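Local atomic coordinates of nucleotide-binding protein, universal stress protein UspA family (Lactobacillus plantarum, PDB entry 3S3T), a protein that binds ATP and, as a member of the universal stress protein UspA family, probably takes part in the cell's response to stress. Residues A[4-15]-A[108-119]; A[37-45]-A[60-71]. One frame throughout, in Å; residues are numbered along the deposited sequence. Where two conformers were deposited one is given.

Contact 1 (A[4-15]-A[108-119]). With ATP (adenosine-5'-triphosphate), chain I.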
loop_
_atom_site.group_PDB
_atom_site.type_symbol
_atom_site.label_atom_id
_atom_site.label_comp_id
_atom_site.label_asym_id
_atom_site.label_seq_id
_atom_site.Cartn_x
_atom_site.Cartn_y
_atom_site.Cartn_z
ATOM N N ARG A 4 24.620 11.311 13.219
ATOM C CA ARG A 4 23.836 12.526 12.938
ATOM C C ARG A 4 23.452 12.571 11.466
ATOM O O ARG A 4 24.140 12.001 10.613
ATOM C CB ARG A 4 24.641 13.810 13.249
ATOM C CG ARG A 4 25.952 13.900 12.460
ATOM C CD ARG A 4 26.725 15.184 12.776
ATOM N NE ARG A 4 26.145 16.333 12.131
ATOM C CZ ARG A 4 26.498 16.815 10.931
ATOM N NH1 ARG A 4 27.441 16.245 10.220
ATOM N NH2 ARG A 4 25.858 17.874 10.427
ATOM N N TYR A 5 22.351 13.254 11.175
ATOM C CA TYR A 5 22.014 13.580 9.804
ATOM C C TYR A 5 22.938 14.656 9.293
ATOM O O TYR A 5 23.353 15.534 10.053
ATOM C CB TYR A 5 20.569 14.073 9.729
ATOM C CG TYR A 5 19.597 12.967 10.069
ATOM C CD1 TYR A 5 19.491 11.841 9.260
ATOM C CD2 TYR A 5 18.847 13.007 11.243
ATOM C CE1 TYR A 5 18.606 10.810 9.574
ATOM C CE2 TYR A 5 17.968 11.969 11.575
ATOM C CZ TYR A 5 17.857 10.873 10.725
ATOM O OH TYR A 5 17.007 9.844 11.033
ATOM N N THR A 6 23.264 14.578 8.015
ATOM C CA THR A 6 24.109 15.564 7.372
ATOM C C THR A 6 23.393 16.392 6.277
ATOM O O THR A 6 23.804 17.514 5.998
ATOM C CB THR A 6 25.298 14.896 6.703
ATOM O OG1 THR A 6 24.831 14.067 5.632
ATOM C CG2 THR A 6 26.100 14.061 7.706
ATOM N N ASN A 7 22.355 15.825 5.648
ATOM C CA ASN A 7 21.733 16.404 4.456
ATOM C C ASN A 7 20.279 15.978 4.370
ATOM O O ASN A 7 19.998 14.871 3.923
ATOM C CB ASN A 7 22.474 15.907 3.198
ATOM C CG ASN A 7 23.867 16.464 3.089
ATOM O OD1 ASN A 7 24.042 17.585 2.630
ATOM N ND2 ASN A 7 24.865 15.684 3.491
ATOM N N ILE A 8 19.374 16.850 4.796
ATOM C CA ILE A 8 17.940 16.551 4.914
ATOM C C ILE A 8 17.153 17.140 3.741
ATOM O O ILE A 8 17.442 18.245 3.297
ATOM C CB ILE A 8 17.375 17.140 6.243
ATOM C CG1 ILE A 8 18.158 16.595 7.452
ATOM C CG2 ILE A 8 15.844 16.848 6.439
ATOM C CD1 ILE A 8 17.831 17.277 8.793
ATOM N N LEU A 9 16.156 16.389 3.266
ATOM C CA LEU A 9 15.277 16.804 2.200
ATOM C C LEU A 9 13.872 16.873 2.769
ATOM O O LEU A 9 13.423 15.949 3.470
ATOM C CB LEU A 9 15.299 15.797 1.036
ATOM C CG LEU A 9 14.437 16.164 -0.185
ATOM C CD1 LEU A 9 14.868 17.444 -0.885
ATOM C CD2 LEU A 9 14.496 15.017 -1.169
ATOM N N VAL A 10 13.207 17.995 2.535
ATOM C CA VAL A 10 11.818 18.145 2.908
ATOM C C VAL A 10 11.004 18.537 1.656
ATOM O O VAL A 10 10.950 19.689 1.277
ATOM C CB VAL A 10 11.583 19.086 4.104
ATOM C CG1 VAL A 10 12.158 20.499 3.898
ATOM C CG2 VAL A 10 10.084 19.108 4.422
ATOM N N PRO A 11 10.398 17.533 0.994
ATOM C CA PRO A 11 9.524 17.859 -0.115
ATOM C C PRO A 11 8.257 18.525 0.426
ATOM O O PRO A 11 7.637 18.004 1.363
ATOM C CB PRO A 11 9.264 16.493 -0.778
ATOM C CG PRO A 11 10.339 15.600 -0.286
ATOM C CD PRO A 11 10.576 16.086 1.127
ATOM N N VAL A 12 7.878 19.662 -0.149
ATOM C CA VAL A 12 6.615 20.287 0.209
ATOM C C VAL A 12 5.687 20.513 -0.985
ATOM O O VAL A 12 6.133 20.872 -2.073
ATOM C CB VAL A 12 6.860 21.674 0.863
ATOM C CG1 VAL A 12 7.492 21.526 2.230
ATOM C CG2 VAL A 12 7.739 22.519 -0.045
ATOM N N ASP A 13 4.383 20.334 -0.763
ATOM C CA ASP A 13 3.357 20.888 -1.663
ATOM C C ASP A 13 2.851 22.148 -0.988
ATOM O O ASP A 13 3.564 22.722 -0.137
ATOM C CB ASP A 13 2.238 19.880 -1.986
ATOM C CG ASP A 13 1.530 19.384 -0.755
ATOM O OD1 ASP A 13 1.634 20.052 0.276
ATOM O OD2 ASP A 13 0.859 18.359 -0.835
ATOM N N SER A 14 1.640 22.590 -1.335
ATOM C CA SER A 14 1.159 23.843 -0.844
ATOM C C SER A 14 0.254 23.641 0.350
ATOM O O SER A 14 -0.420 24.579 0.765
ATOM C CB SER A 14 0.432 24.626 -1.962
ATOM O OG SER A 14 -0.696 23.884 -2.410
ATOM N N SER A 15 0.225 22.434 0.907
ATOM C CA SER A 15 -0.688 22.139 2.013
ATOM C C SER A 15 -0.152 22.586 3.365
ATOM O O SER A 15 1.070 22.721 3.557
ATOM C CB SER A 15 -0.982 20.649 2.050
ATOM O OG SER A 15 0.209 19.946 2.370
ATOM N N GLU A 108 24.060 11.934 -0.802
ATOM C CA GLU A 108 24.419 12.461 0.515
ATOM C C GLU A 108 23.203 12.630 1.427
ATOM O O GLU A 108 23.331 12.682 2.668
ATOM C CB GLU A 108 25.239 13.764 0.414
ATOM C CG GLU A 108 24.540 15.026 -0.088
ATOM C CD GLU A 108 24.473 15.136 -1.610
ATOM O OE1 GLU A 108 24.743 14.124 -2.292
ATOM O OE2 GLU A 108 24.088 16.221 -2.116
ATOM N N ILE A 109 22.020 12.744 0.804
ATOM C CA ILE A 109 20.793 12.960 1.520
ATOM C C ILE A 109 20.538 11.746 2.397
ATOM O O ILE A 109 20.529 10.600 1.901
ATOM C CB ILE A 109 19.620 13.281 0.550
ATOM C CG1 ILE A 109 19.734 14.732 0.062
ATOM C CG2 ILE A 109 18.270 13.060 1.205
ATOM C CD1 ILE A 109 18.792 15.003 -1.074
ATOM N N ASP A 110 20.355 11.993 3.700
ATOM C CA ASP A 110 20.162 10.897 4.681
ATOM C C ASP A 110 18.916 10.954 5.506
ATOM O O ASP A 110 18.713 10.093 6.380
ATOM C CB ASP A 110 21.406 10.684 5.596
ATOM C CG ASP A 110 22.034 12.000 6.091
ATOM O OD1 ASP A 110 21.358 13.038 6.109
ATOM O OD2 ASP A 110 23.220 11.986 6.493
ATOM N N LEU A 111 18.015 11.878 5.155
ATOM C CA LEU A 111 16.659 11.909 5.671
ATOM C C LEU A 111 15.749 12.618 4.704
ATOM O O LEU A 111 16.080 13.689 4.188
ATOM C CB LEU A 111 16.595 12.689 6.987
ATOM C CG LEU A 111 15.285 12.708 7.768
ATOM C CD1 LEU A 111 14.805 11.272 8.137
ATOM C CD2 LEU A 111 15.474 13.579 9.058
ATOM N N ILE A 112 14.548 12.071 4.528
ATOM C CA ILE A 112 13.490 12.799 3.844
ATOM C C ILE A 112 12.378 13.010 4.865
ATOM O O ILE A 112 12.001 12.058 5.583
ATOM C CB ILE A 112 12.952 12.007 2.638
ATOM C CG1 ILE A 112 14.058 11.674 1.613
ATOM C CG2 ILE A 112 11.809 12.819 1.950
ATOM C CD1 ILE A 112 13.562 10.823 0.372
ATOM N N VAL A 113 11.895 14.260 4.973
ATOM C CA VAL A 113 10.836 14.623 5.889
ATOM C C VAL A 113 9.568 14.905 5.064
ATOM O O VAL A 113 9.595 15.679 4.140
ATOM C CB VAL A 113 11.241 15.853 6.752
ATOM C CG1 VAL A 113 10.112 16.259 7.682
ATOM C CG2 VAL A 113 12.562 15.566 7.555
ATOM N N LEU A 114 8.468 14.271 5.408
ATOM C CA LEU A 114 7.198 14.377 4.631
ATOM C C LEU A 114 6.024 14.632 5.530
ATOM O O LEU A 114 5.947 14.107 6.653
ATOM C CB LEU A 114 6.920 13.046 3.871
ATOM C CG LEU A 114 7.870 12.676 2.731
ATOM C CD1 LEU A 114 7.788 11.179 2.427
ATOM C CD2 LEU A 114 7.650 13.515 1.442
ATOM N N GLY A 115 5.036 15.369 5.035
ATOM C CA GLY A 115 3.750 15.401 5.707
ATOM C C GLY A 115 3.047 14.089 5.473
ATOM O O GLY A 115 3.209 13.453 4.434
ATOM N N ALA A 116 2.215 13.665 6.399
ATOM C CA ALA A 116 1.432 12.452 6.157
ATOM C C ALA A 116 0.466 12.586 4.945
ATOM O O ALA A 116 0.339 11.653 4.147
ATOM C CB ALA A 116 0.665 12.088 7.393
ATOM N N THR A 117 -0.203 13.733 4.845
ATOM C CA THR A 117 -1.178 13.991 3.792
ATOM C C THR A 117 -0.782 15.311 3.149
ATOM O O THR A 117 0.202 15.950 3.579
ATOM C CB THR A 117 -2.601 14.066 4.333
ATOM O OG1 THR A 117 -2.674 15.067 5.340
ATOM C CG2 THR A 117 -3.006 12.733 4.955
ATOM N N GLY A 118 -1.473 15.672 2.080
ATOM C CA GLY A 118 -1.150 16.851 1.281
ATOM C C GLY A 118 -2.403 17.584 0.831
ATOM O O GLY A 118 -3.347 17.663 1.596
ATOM N N THR A 119 -2.457 18.054 -0.406
ATOM C CA THR A 119 -3.579 18.904 -0.827
ATOM C C THR A 119 -4.842 18.104 -1.193
ATOM O O THR A 119 -5.934 18.654 -1.115
ATOM C CB THR A 119 -3.227 19.813 -2.021
ATOM O OG1 THR A 119 -2.957 19.013 -3.169
ATOM C CG2 THR A 119 -2.033 20.696 -1.742
HETATM P PG ATP I . -2.930 11.866 -2.707
HETATM O O1G ATP I . -2.071 12.712 -3.619
HETATM O O2G ATP I . -4.383 11.941 -3.065
HETATM O O3G ATP I . -2.515 10.408 -2.559
HETATM P PB ATP I . -2.484 13.910 -0.650
HETATM O O1B ATP I . -3.392 14.244 0.499
HETATM O O2B ATP I . -2.319 14.916 -1.737
HETATM O O3B ATP I . -2.949 12.491 -1.219
HETATM P PA ATP I . 0.379 13.413 -0.633
HETATM O O1A ATP I . 0.424 13.893 -2.051
HETATM O O2A ATP I . 0.901 12.053 -0.409
HETATM O O3A ATP I . -1.063 13.521 0.025
HETATM O "O5'" ATP I . 1.266 14.498 0.222
HETATM C "C5'" ATP I . 1.956 14.057 1.390
HETATM C "C4'" ATP I . 3.269 14.829 1.548
HETATM O "O4'" ATP I . 3.994 14.571 0.352
HETATM C "C3'" ATP I . 3.105 16.339 1.601
HETATM O "O3'" ATP I . 2.810 16.816 2.904
HETATM C "C2'" ATP I . 4.443 16.753 1.041
HETATM O "O2'" ATP I . 5.388 16.631 2.095
HETATM C "C1'" ATP I . 4.730 15.719 -0.040
HETATM N N9 ATP I . 4.320 16.182 -1.364
HETATM C C8 ATP I . 3.117 15.973 -1.983
HETATM N N7 ATP I . 3.088 16.577 -3.193
HETATM C C5 ATP I . 4.278 17.170 -3.338
HETATM C C6 ATP I . 4.893 17.996 -4.371
HETATM N N6 ATP I . 4.184 18.267 -5.486
HETATM N N1 ATP I . 6.179 18.453 -4.169
HETATM C C2 ATP I . 6.832 18.148 -3.036
HETATM N N3 ATP I . 6.325 17.435 -2.021
HETATM C C4 ATP I . 5.078 16.927 -2.140
HETATM O O HOH W 1 24.301 10.376 8.397
HETATM O O HOH W 2 -0.338 17.105 -2.869
#

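Contact 2 (A[37-45]-A[60-71]). With ATP (adenosine-5'-triphosphate), chain I.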
loop_
_atom_site.group_PDB
_atom_site.type_symbol
_atom_site.label_atom_id
_atom_site.label_comp_id
_atom_site.label_asym_id
_atom_site.label_seq_id
_atom_site.Cartn_x
_atom_site.Cartn_y
_atom_site.Cartn_z
ATOM N N THR A 37 17.304 21.020 2.500
ATOM C CA THR A 37 16.771 21.402 1.195
ATOM C C THR A 37 15.236 21.233 1.202
ATOM O O THR A 37 14.763 20.151 1.532
ATOM C CB THR A 37 17.333 20.498 0.091
ATOM O OG1 THR A 37 18.749 20.716 0.009
ATOM C CG2 THR A 37 16.680 20.815 -1.298
ATOM N N ALA A 38 14.497 22.302 0.885
ATOM C CA ALA A 38 13.040 22.227 0.596
ATOM C C ALA A 38 12.810 22.115 -0.901
ATOM O O ALA A 38 13.416 22.860 -1.704
ATOM C CB ALA A 38 12.304 23.403 1.168
ATOM N N LEU A 39 11.981 21.143 -1.291
ATOM C CA LEU A 39 11.745 20.838 -2.704
ATOM C C LEU A 39 10.247 20.876 -2.992
ATOM O O LEU A 39 9.507 20.107 -2.403
ATOM C CB LEU A 39 12.281 19.457 -3.054
ATOM C CG LEU A 39 11.886 18.822 -4.405
ATOM C CD1 LEU A 39 12.422 19.657 -5.663
ATOM C CD2 LEU A 39 12.391 17.430 -4.448
ATOM N N TYR A 40 9.810 21.779 -3.863
ATOM C CA TYR A 40 8.430 21.748 -4.391
ATOM C C TYR A 40 8.432 21.214 -5.810
ATOM O O TYR A 40 9.134 21.747 -6.684
ATOM C CB TYR A 40 7.844 23.165 -4.381
ATOM C CG TYR A 40 6.374 23.262 -4.759
ATOM C CD1 TYR A 40 5.948 23.126 -6.081
ATOM C CD2 TYR A 40 5.400 23.513 -3.785
ATOM C CE1 TYR A 40 4.593 23.187 -6.406
ATOM C CE2 TYR A 40 4.038 23.629 -4.122
ATOM C CZ TYR A 40 3.648 23.456 -5.392
ATOM O OH TYR A 40 2.314 23.570 -5.658
ATOM N N VAL A 41 7.642 20.179 -6.071
ATOM C CA VAL A 41 7.519 19.670 -7.427
ATOM C C VAL A 41 6.237 20.125 -8.111
ATOM O O VAL A 41 5.133 19.833 -7.650
ATOM C CB VAL A 41 7.624 18.136 -7.488
ATOM C CG1 VAL A 41 7.754 17.675 -8.988
ATOM C CG2 VAL A 41 8.845 17.654 -6.717
ATOM N N VAL A 42 6.401 20.835 -9.234
ATOM C CA VAL A 42 5.270 21.255 -10.068
ATOM C C VAL A 42 4.860 20.063 -10.950
ATOM O O VAL A 42 5.601 19.643 -11.861
ATOM C CB VAL A 42 5.639 22.456 -10.971
ATOM C CG1 VAL A 42 4.470 22.858 -11.831
ATOM C CG2 VAL A 42 6.164 23.638 -10.182
ATOM N N ASP A 43 3.671 19.524 -10.717
ATOM C CA ASP A 43 3.248 18.336 -11.454
ATOM C C ASP A 43 2.910 18.735 -12.878
ATOM O O ASP A 43 1.934 19.441 -13.109
ATOM C CB ASP A 43 2.025 17.701 -10.794
ATOM C CG ASP A 43 1.667 16.350 -11.393
ATOM O OD1 ASP A 43 1.995 16.045 -12.551
ATOM O OD2 ASP A 43 1.054 15.581 -10.658
ATOM N N ASP A 44 3.696 18.247 -13.820
ATOM C CA ASP A 44 3.553 18.577 -15.215
ATOM C C ASP A 44 2.953 17.435 -16.048
ATOM O O ASP A 44 3.108 17.433 -17.257
ATOM C CB ASP A 44 4.907 19.020 -15.802
ATOM C CG ASP A 44 5.941 17.914 -15.859
ATOM O OD1 ASP A 44 5.666 16.754 -15.465
ATOM O OD2 ASP A 44 7.058 18.227 -16.340
ATOM N N SER A 45 2.269 16.486 -15.396
ATOM C CA SER A 45 1.811 15.241 -16.059
ATOM C C SER A 45 0.420 15.323 -16.702
ATOM O O SER A 45 -0.024 14.368 -17.350
ATOM C CB SER A 45 1.895 14.054 -15.083
ATOM O OG SER A 45 0.961 14.163 -14.014
ATOM N N LEU A 60 1.253 26.147 -14.921
ATOM C CA LEU A 60 2.421 25.706 -14.177
ATOM C C LEU A 60 3.324 26.884 -13.747
ATOM O O LEU A 60 3.803 26.935 -12.624
ATOM C CB LEU A 60 3.212 24.646 -14.977
ATOM C CG LEU A 60 2.369 23.401 -15.385
ATOM C CD1 LEU A 60 3.228 22.289 -15.968
ATOM C CD2 LEU A 60 1.558 22.823 -14.217
ATOM N N ASP A 61 3.560 27.838 -14.631
ATOM C CA ASP A 61 4.334 28.994 -14.202
ATOM C C ASP A 61 3.704 29.744 -13.039
ATOM O O ASP A 61 4.440 30.265 -12.200
ATOM C CB ASP A 61 4.595 29.929 -15.364
ATOM C CG ASP A 61 5.501 29.302 -16.412
ATOM O OD1 ASP A 61 6.098 28.225 -16.145
ATOM O OD2 ASP A 61 5.590 29.864 -17.510
ATOM N N ALA A 62 2.369 29.822 -12.978
ATOM C CA ALA A 62 1.718 30.501 -11.851
ATOM C C ALA A 62 1.908 29.652 -10.601
ATOM O O ALA A 62 2.199 30.168 -9.528
ATOM C CB ALA A 62 0.203 30.757 -12.106
ATOM N N GLU A 63 1.739 28.351 -10.724
ATOM C CA GLU A 63 1.930 27.483 -9.551
ATOM C C GLU A 63 3.363 27.614 -9.023
ATOM O O GLU A 63 3.587 27.742 -7.803
ATOM C CB GLU A 63 1.620 26.026 -9.891
ATOM C CG GLU A 63 1.945 25.063 -8.757
ATOM C CD GLU A 63 1.511 23.619 -9.062
ATOM O OE1 GLU A 63 1.088 23.328 -10.209
ATOM O OE2 GLU A 63 1.629 22.776 -8.156
ATOM N N ALA A 64 4.312 27.545 -9.947
ATOM C CA ALA A 64 5.748 27.722 -9.663
ATOM C C ALA A 64 6.035 29.065 -8.964
ATOM O O ALA A 64 6.800 29.120 -8.020
ATOM C CB ALA A 64 6.573 27.623 -10.982
ATOM N N ALA A 65 5.396 30.136 -9.422
ATOM C CA ALA A 65 5.626 31.440 -8.831
ATOM C C ALA A 65 5.107 31.493 -7.394
ATOM O O ALA A 65 5.757 32.035 -6.529
ATOM C CB ALA A 65 5.026 32.580 -9.719
ATOM N N HIS A 66 3.948 30.891 -7.150
ATOM C CA HIS A 66 3.403 30.767 -5.805
ATOM C C HIS A 66 4.335 29.973 -4.888
ATOM O O HIS A 66 4.590 30.374 -3.770
ATOM C CB HIS A 66 2.041 30.081 -5.845
ATOM C CG HIS A 66 1.452 29.836 -4.483
ATOM N ND1 HIS A 66 0.928 30.855 -3.702
ATOM C CD2 HIS A 66 1.329 28.701 -3.754
ATOM C CE1 HIS A 66 0.497 30.351 -2.558
ATOM N NE2 HIS A 66 0.723 29.046 -2.564
ATOM N N ALA A 67 4.784 28.826 -5.363
ATOM C CA ALA A 67 5.786 28.029 -4.651
ATOM C C ALA A 67 7.054 28.856 -4.310
ATOM O O ALA A 67 7.616 28.749 -3.203
ATOM C CB ALA A 67 6.163 26.820 -5.507
ATOM N N LYS A 68 7.514 29.654 -5.264
ATOM C CA LYS A 68 8.728 30.457 -5.071
ATOM C C LYS A 68 8.511 31.471 -3.957
ATOM O O LYS A 68 9.404 31.739 -3.168
ATOM C CB LYS A 68 9.161 31.116 -6.392
ATOM C CG LYS A 68 9.772 30.066 -7.376
ATOM C CD LYS A 68 10.277 30.641 -8.746
ATOM C CE LYS A 68 9.424 30.192 -9.968
ATOM N NZ LYS A 68 8.691 31.321 -10.681
ATOM N N ASP A 69 7.299 32.017 -3.878
ATOM C CA ASP A 69 6.997 32.951 -2.800
ATOM C C ASP A 69 6.934 32.218 -1.456
ATOM O O ASP A 69 7.339 32.765 -0.434
ATOM C CB ASP A 69 5.694 33.726 -3.057
ATOM C CG ASP A 69 5.367 34.651 -1.909
ATOM O OD1 ASP A 69 6.041 35.716 -1.784
ATOM O OD2 ASP A 69 4.486 34.275 -1.098
ATOM N N ALA A 70 6.427 30.987 -1.437
ATOM C CA ALA A 70 6.436 30.239 -0.179
ATOM C C ALA A 70 7.893 29.916 0.268
ATOM O O ALA A 70 8.194 29.914 1.455
ATOM C CB ALA A 70 5.624 28.995 -0.302
HETATM N N MSE A 71 8.779 29.662 -0.699
HETATM C CA MSE A 71 10.186 29.375 -0.415
HETATM C C MSE A 71 10.884 30.616 0.163
HETATM O O MSE A 71 11.605 30.520 1.159
HETATM C CB MSE A 71 10.893 28.903 -1.678
HETATM C CG MSE A 71 10.454 27.528 -2.157
HETATM SE SE MSE A 71 10.716 26.147 -0.778
HETATM C CE MSE A 71 10.130 24.651 -1.850
HETATM P PG ATP I . -2.930 11.866 -2.707
HETATM O O1G ATP I . -2.071 12.712 -3.619
HETATM O O2G ATP I . -4.383 11.941 -3.065
HETATM O O3G ATP I . -2.515 10.408 -2.559
HETATM P PB ATP I . -2.484 13.910 -0.650
HETATM O O1B ATP I . -3.392 14.244 0.499
HETATM O O2B ATP I . -2.319 14.916 -1.737
HETATM O O3B ATP I . -2.949 12.491 -1.219
HETATM P PA ATP I . 0.379 13.413 -0.633
HETATM O O1A ATP I . 0.424 13.893 -2.051
HETATM O O2A ATP I . 0.901 12.053 -0.409
HETATM O O3A ATP I . -1.063 13.521 0.025
HETATM O "O5'" ATP I . 1.266 14.498 0.222
HETATM C "C5'" ATP I . 1.956 14.057 1.390
HETATM C "C4'" ATP I . 3.269 14.829 1.548
HETATM O "O4'" ATP I . 3.994 14.571 0.352
HETATM C "C3'" ATP I . 3.105 16.339 1.601
HETATM O "O3'" ATP I . 2.810 16.816 2.904
HETATM C "C2'" ATP I . 4.443 16.753 1.041
HETATM O "O2'" ATP I . 5.388 16.631 2.095
HETATM C "C1'" ATP I . 4.730 15.719 -0.040
HETATM N N9 ATP I . 4.320 16.182 -1.364
HETATM C C8 ATP I . 3.117 15.973 -1.983
HETATM N N7 ATP I . 3.088 16.577 -3.193
HETATM C C5 ATP I . 4.278 17.170 -3.338
HETATM C C6 ATP I . 4.893 17.996 -4.371
HETATM N N6 ATP I . 4.184 18.267 -5.486
HETATM N N1 ATP I . 6.179 18.453 -4.169
HETATM C C2 ATP I . 6.832 18.148 -3.036
HETATM N N3 ATP I . 6.325 17.435 -2.021
HETATM C C4 ATP I . 5.078 16.927 -2.140
HETATM O O HOH W 3 2.473 20.240 -8.159
HETATM O O HOH W 4 0.214 20.885 -11.293
#

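Contact 1 (A[4-15]-A[108-119])
Leu-9 and the pair Leu-111 and Val-113 carry the parallel pairing of strands 7-11 and 111-115, whose axes run 4.6 Å apart at an angle of 23°. Leu-9 N donates to Leu-111 O, and Leu-9 O accepts from Val-113 N at 2.7 Å. Two residues before Leu-9, Asn-7 O accepts from Asp-110 N.

With CG between its backbone N and carbonyl carbon (chi1 42°), Asp-110 turns its carboxylate to the start of the other segment. Thr-6 N sits on the syn side of both oxygens, 3.0 Å from Asp-110 OD2 and 3.1 Å from Asp-110 OD1; Asn-7 N also reaches OD1, while Thr-6 OG1 meets Asp-110 OD2 from above the carboxylate plane at 2.8 Å. Were Asp-110 an alanine, the Thr-6 and Asn-7 amides and the Thr-6 hydroxyl would probably lose this shared acceptor, leaving the residues before the strand less fixed. Beside it, Leu-111 CD2 makes a CH-pi contact over the Tyr-5 ring, 3.9 Å from its centroid.

At the other end the strands part round ATP: Pro-11 O accepts from ribose O2', which takes a bond from Gly-115 N; glycine suits this place because O3' lies where a CB would be. Gly-118 N holds O1B.

The beta-branched Ile-8 and Val-10 suit a buried strand and pack on helix 16-32; Leu-9 and the Pro-11 ring touch helix 95-105, while strands 35-43 and 141-145 flank the pair.

Contact 2 (A[37-45]-A[60-71])
Tyr-40 and Glu-63 meet because both first torsions extend their side chains: CG stands opposite the backbone N in each, at chi1 -174° in Tyr-40 and 174° in Glu-63, and the glutamate stays stretched beyond CG. Tyr-40 OH donates to Glu-63 OE2 at 2.7 Å, which receives it on its anti lone pair, with the ring and carboxylate planes almost perpendicular. OE2 lies in the plane of the ring at its edge. A water joins this same oxygen to Val-41 O and Asp-43 N, and a second water links OE1 to Asp-43 O, so the buried carboxylate has polar partners on both oxygens.

Ala-67 is small enough to bring the helix close: its CB lies over the centre of the Tyr-40 ring, 3.7 Å from the centroid. The bent selenomethionine Met-71 sets SE 3.7 Å from Ala-38 CB and its CE against Tyr-40 CB. Farther along, Val-42 CG1 meets Leu-60 CD2 at 3.8 Å, and Val-42 CG2 faces Ala-64 CB.

Alternation along the strand points the Val-41 side chain away from the helix; its backbone N donates to adenine N1 and its O accepts from N6. Helix 60-71 runs nearly antiparallel to strand 37-43, at 167°, as expected of a beta-alpha connection; strands 7-11 and 87-93 flank that strand, helix 95-105 packs on its other face, and Tyr-47 of a neighbouring subunit stacks on His-66.

From the N terminus the chain enters strand 7-11, one half of contact 1, then passes through helix 16-32 into strand 35-43. Contact 2 closes a short loop there, folding helix 53-78 back on the strand just left. Only after strand 87-93 and helix 95-105 does 108-119 return to complete contact 1, so contact 2 is nested within its long loop. The two meet where strands 7-11 and 35-43 lie side by side: Val-10 N faces Thr-37 O, and Val-12 N faces Leu-39 O, each a probable hydrogen bond. Between them they bound one ATP site: contact 1 holds ribose and phosphates and also lies against the adenine, whose N1 and N6 bond to contact 2.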